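Local coordinates for protein extracellular ligand-binding receptor (Sphaerobacter thermophilus, PDB 4ZPJ) that probably captures a small extracellular ligand for an ABC transporter, as a substrate-binding protein of the leucine-binding protein family that also binds zinc ions, at residues 53-65 with 89-103. Residues are numbered along the deposited sequence; the frame is centred on the assembly and turned at random.
With ZN (zinc ion), chain L; ZN (zinc ion), chain H.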
# COMPACT_ATOMS: atom_id res chain seq x y z
N GLU A 53 -4.15 30.88 13.28
CA GLU A 53 -4.86 30.85 11.97
C GLU A 53 -4.41 29.65 11.12
O GLU A 53 -5.25 28.81 10.77
CB GLU A 53 -4.70 32.17 11.22
CG GLU A 53 -5.13 32.20 9.75
CD GLU A 53 -6.57 32.69 9.61
OE1 GLU A 53 -7.41 32.06 10.25
OE2 GLU A 53 -6.84 33.71 8.90
N PRO A 54 -3.11 29.54 10.77
CA PRO A 54 -2.83 28.43 9.85
C PRO A 54 -2.95 27.06 10.49
O PRO A 54 -2.72 26.88 11.68
CB PRO A 54 -1.41 28.71 9.34
CG PRO A 54 -1.21 30.19 9.59
CD PRO A 54 -1.93 30.42 10.90
N ILE A 55 -3.33 26.10 9.66
CA ILE A 55 -3.45 24.73 10.08
C ILE A 55 -2.14 24.09 9.69
O ILE A 55 -1.84 23.99 8.53
CB ILE A 55 -4.62 24.08 9.35
CG1 ILE A 55 -5.94 24.68 9.85
CG2 ILE A 55 -4.66 22.57 9.58
CD1 ILE A 55 -7.16 24.18 9.09
N ARG A 56 -1.36 23.68 10.67
CA ARG A 56 -0.05 23.13 10.39
C ARG A 56 -0.01 21.61 10.40
O ARG A 56 -0.28 20.95 11.39
CB ARG A 56 0.96 23.68 11.38
CG ARG A 56 1.40 25.12 11.12
CD ARG A 56 2.39 25.60 12.20
NE ARG A 56 1.87 25.35 13.55
CZ ARG A 56 1.05 26.15 14.24
NH1 ARG A 56 0.68 27.31 13.73
NH2 ARG A 56 0.61 25.77 15.46
N ILE A 57 0.39 21.05 9.28
CA ILE A 57 0.42 19.66 9.08
C ILE A 57 1.81 19.15 8.72
O ILE A 57 2.39 19.55 7.71
CB ILE A 57 -0.50 19.30 7.93
CG1 ILE A 57 -1.92 19.71 8.30
CG2 ILE A 57 -0.41 17.81 7.69
CD1 ILE A 57 -2.87 19.60 7.13
N GLY A 58 2.33 18.25 9.52
CA GLY A 58 3.66 17.71 9.28
C GLY A 58 3.58 16.57 8.32
O GLY A 58 2.61 15.82 8.34
N VAL A 59 4.56 16.44 7.46
CA VAL A 59 4.65 15.29 6.59
C VAL A 59 6.03 14.72 6.73
O VAL A 59 7.05 15.43 6.48
CB VAL A 59 4.41 15.70 5.14
CG1 VAL A 59 4.57 14.50 4.19
CG2 VAL A 59 3.04 16.35 5.02
N LEU A 60 6.09 13.48 7.18
CA LEU A 60 7.39 12.80 7.37
C LEU A 60 7.43 11.71 6.31
O LEU A 60 6.59 10.79 6.31
CB LEU A 60 7.47 12.14 8.75
CG LEU A 60 8.79 11.40 9.03
CD1 LEU A 60 9.88 12.41 9.36
CD2 LEU A 60 8.67 10.44 10.20
N LEU A 61 8.39 11.79 5.39
CA LEU A 61 8.44 10.79 4.32
C LEU A 61 9.88 10.44 4.04
O LEU A 61 10.79 11.21 4.39
CB LEU A 61 7.70 11.32 3.06
CG LEU A 61 6.15 11.24 3.10
CD1 LEU A 61 5.52 11.93 1.89
CD2 LEU A 61 5.64 9.82 3.17
N THR A 62 10.09 9.29 3.39
CA THR A 62 11.40 8.95 2.86
C THR A 62 11.43 9.46 1.47
O THR A 62 10.71 8.92 0.60
CB THR A 62 11.70 7.45 2.85
OG1 THR A 62 11.84 7.00 4.18
CG2 THR A 62 12.97 7.17 2.13
N LEU A 63 12.24 10.51 1.24
CA LEU A 63 12.19 11.19 -0.04
C LEU A 63 13.50 11.23 -0.80
O LEU A 63 13.53 11.81 -1.87
CB LEU A 63 11.68 12.62 0.14
CG LEU A 63 10.24 12.80 0.65
CD1 LEU A 63 10.06 14.25 1.14
CD2 LEU A 63 9.28 12.44 -0.46
N SER A 64 14.55 10.65 -0.23
CA SER A 64 15.83 10.40 -0.89
C SER A 64 16.32 8.99 -0.52
O SER A 64 15.68 8.30 0.25
CB SER A 64 16.87 11.41 -0.42
OG SER A 64 16.95 11.39 0.99
N GLY A 65 17.47 8.57 -1.05
CA GLY A 65 17.87 7.15 -1.02
C GLY A 65 16.97 6.30 -1.94
O GLY A 65 16.02 6.78 -2.54
N PHE A 89 -9.41 25.35 5.38
CA PHE A 89 -10.56 24.79 6.07
C PHE A 89 -11.07 25.75 7.08
O PHE A 89 -10.30 26.24 7.92
CB PHE A 89 -10.16 23.47 6.71
CG PHE A 89 -9.76 22.48 5.69
CD1 PHE A 89 -10.75 21.86 4.91
CD2 PHE A 89 -8.41 22.27 5.40
CE1 PHE A 89 -10.39 20.99 3.90
CE2 PHE A 89 -8.04 21.39 4.38
CZ PHE A 89 -9.03 20.74 3.65
N GLY A 90 -12.37 26.01 6.99
CA GLY A 90 -13.04 26.97 7.85
C GLY A 90 -12.37 28.33 7.90
O GLY A 90 -12.25 28.91 8.97
N GLY A 91 -11.93 28.82 6.73
CA GLY A 91 -11.22 30.12 6.64
C GLY A 91 -9.75 30.06 7.04
O GLY A 91 -9.10 31.08 7.16
N ARG A 92 -9.22 28.86 7.26
CA ARG A 92 -7.87 28.72 7.77
C ARG A 92 -7.00 28.03 6.72
O ARG A 92 -7.36 26.98 6.25
CB ARG A 92 -7.85 27.93 9.08
CG ARG A 92 -8.48 28.65 10.26
CD ARG A 92 -8.44 27.79 11.50
NE ARG A 92 -7.07 27.57 11.97
CZ ARG A 92 -6.73 27.00 13.13
NH1 ARG A 92 -7.68 26.54 13.95
NH2 ARG A 92 -5.44 26.84 13.46
N PRO A 93 -5.87 28.65 6.36
CA PRO A 93 -5.02 28.11 5.33
C PRO A 93 -4.23 26.93 5.91
O PRO A 93 -3.81 26.99 7.07
CB PRO A 93 -4.06 29.30 5.00
CG PRO A 93 -3.94 30.06 6.27
CD PRO A 93 -5.28 29.86 6.98
N VAL A 94 -4.03 25.90 5.11
CA VAL A 94 -3.15 24.79 5.50
C VAL A 94 -1.71 25.13 5.15
O VAL A 94 -1.46 25.76 4.14
CB VAL A 94 -3.49 23.50 4.73
CG1 VAL A 94 -2.58 22.36 5.16
CG2 VAL A 94 -4.92 23.09 4.97
N GLU A 95 -0.77 24.74 5.99
CA GLU A 95 0.59 24.69 5.55
C GLU A 95 1.25 23.34 5.85
O GLU A 95 1.31 22.89 6.99
CB GLU A 95 1.43 25.87 6.06
CG GLU A 95 1.49 26.06 7.55
CD GLU A 95 2.28 27.30 7.95
OE1 GLU A 95 3.28 27.14 8.69
OE2 GLU A 95 1.93 28.44 7.53
N LEU A 96 1.72 22.73 4.79
CA LEU A 96 2.48 21.51 4.88
C LEU A 96 3.93 21.75 5.22
O LEU A 96 4.59 22.50 4.55
CB LEU A 96 2.47 20.85 3.53
CG LEU A 96 1.12 20.40 3.07
CD1 LEU A 96 1.34 19.65 1.77
CD2 LEU A 96 0.45 19.54 4.11
N ILE A 97 4.41 21.12 6.27
CA ILE A 97 5.81 21.15 6.64
C ILE A 97 6.35 19.74 6.36
O ILE A 97 5.92 18.76 7.00
CB ILE A 97 6.04 21.56 8.11
CG1 ILE A 97 5.68 23.04 8.34
CG2 ILE A 97 7.53 21.45 8.46
CD1 ILE A 97 4.27 23.27 8.75
N ILE A 98 7.23 19.64 5.37
CA ILE A 98 7.68 18.37 4.85
C ILE A 98 9.10 18.09 5.35
O ILE A 98 10.01 18.90 5.12
CB ILE A 98 7.70 18.30 3.30
CG1 ILE A 98 6.32 18.10 2.68
CG2 ILE A 98 8.53 17.10 2.82
CD1 ILE A 98 5.34 19.22 2.88
N GLU A 99 9.28 16.94 5.99
CA GLU A 99 10.60 16.46 6.38
C GLU A 99 10.95 15.11 5.79
O GLU A 99 10.15 14.13 5.85
CB GLU A 99 10.67 16.41 7.90
CG GLU A 99 10.63 17.80 8.52
CD GLU A 99 11.81 18.63 8.13
OE1 GLU A 99 12.83 18.03 7.71
OE2 GLU A 99 11.74 19.89 8.26
N ASP A 100 12.15 15.05 5.23
CA ASP A 100 12.72 13.81 4.67
C ASP A 100 13.40 12.99 5.79
O ASP A 100 14.32 13.51 6.49
CB ASP A 100 13.77 14.18 3.61
CG ASP A 100 14.47 12.97 2.99
OD1 ASP A 100 14.05 11.79 3.21
OD2 ASP A 100 15.45 13.24 2.23
N SER A 101 12.97 11.74 5.95
CA SER A 101 13.56 10.82 6.94
C SER A 101 14.74 10.05 6.35
O SER A 101 15.45 9.38 7.09
CB SER A 101 12.52 9.83 7.45
OG SER A 101 11.80 9.19 6.39
N ALA A 102 14.91 10.14 5.03
CA ALA A 102 16.00 9.48 4.29
C ALA A 102 16.01 7.98 4.53
O ALA A 102 17.08 7.36 4.51
CB ALA A 102 17.37 10.09 4.68
N GLY A 103 14.84 7.41 4.80
CA GLY A 103 14.75 6.00 5.11
C GLY A 103 15.50 5.52 6.33
O GLY A 103 15.82 4.36 6.40
ZN ZN L . 4.84 28.44 7.79
ZN ZN H . 13.81 20.38 7.37
O HOH W 1 12.19 20.98 5.74
O HOH W 2 14.65 19.79 8.58
O HOH W 3 3.95 28.94 6.37
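Asp100, at the end of strand 92-100, clasps the loop that follows strand 55-61. The carboxylate reaches that loop because chi1 of 178° swings CG opposite the backbone N. OD2 takes the Ser64 hydroxyl on its syn lone pair, OG to OD2 2.7 Å, while OD1 accepts from Leu63 N at 3.0 Å and, from the opposite face of the carboxylate, from Ala102 N, an Asx turn. Aspartate suits this place because one short side chain accepts from the loops that follow both strands.

Strands 55-61 and 92-100 run parallel, joined by eight backbone hydrogen bonds from Ile55 N-Pro93 O to Ser101 N-Leu61 O. This is the right-handed beta-alpha-beta crossover of the periplasmic-binding-protein fold, its return path being helix 68-84. On the face carrying Ile55, Ile57, Val59, Val94, Leu96 and Ile98, beta-branched Ile and Val suit an extended strand, and Leu96 adds a longer reach: Val94 CG1 presses on Ile57 CD1 at 3.4 Å, tighter than usual, and Leu96 CD2 lies against Ile57 CB at 3.9 Å. Helix 68-84 covers Leu96.

On the other face helix 105-117 packs on Leu60 and Ile97; the looser, wetter part lies around Glu95 and the zinc-bound waters. Glu95 runs alongside Arg56, its CG 3.7 Å from Arg56 CG, but their charged ends diverge: Glu95 OE1 binds a zinc ion, and Arg56 NE bonds to Arg120 O. Glu99 bends away to hold a second zinc ion through both oxygens.

At the N-terminal end Arg92 NE meets Glu53 O in the guanidinium plane, and NH2 reaches Pro54 O from above its carbonyl plane and pairs with Glu360. Backbone bonds and aliphatic packing thus probably supply the cohesion, carboxylate and guanidinium secure the two ends, and the carboxylates of Glu95 and Glu99 point out of the strand pairing, where they can bind zinc, that of Glu99 being shared with Lys111.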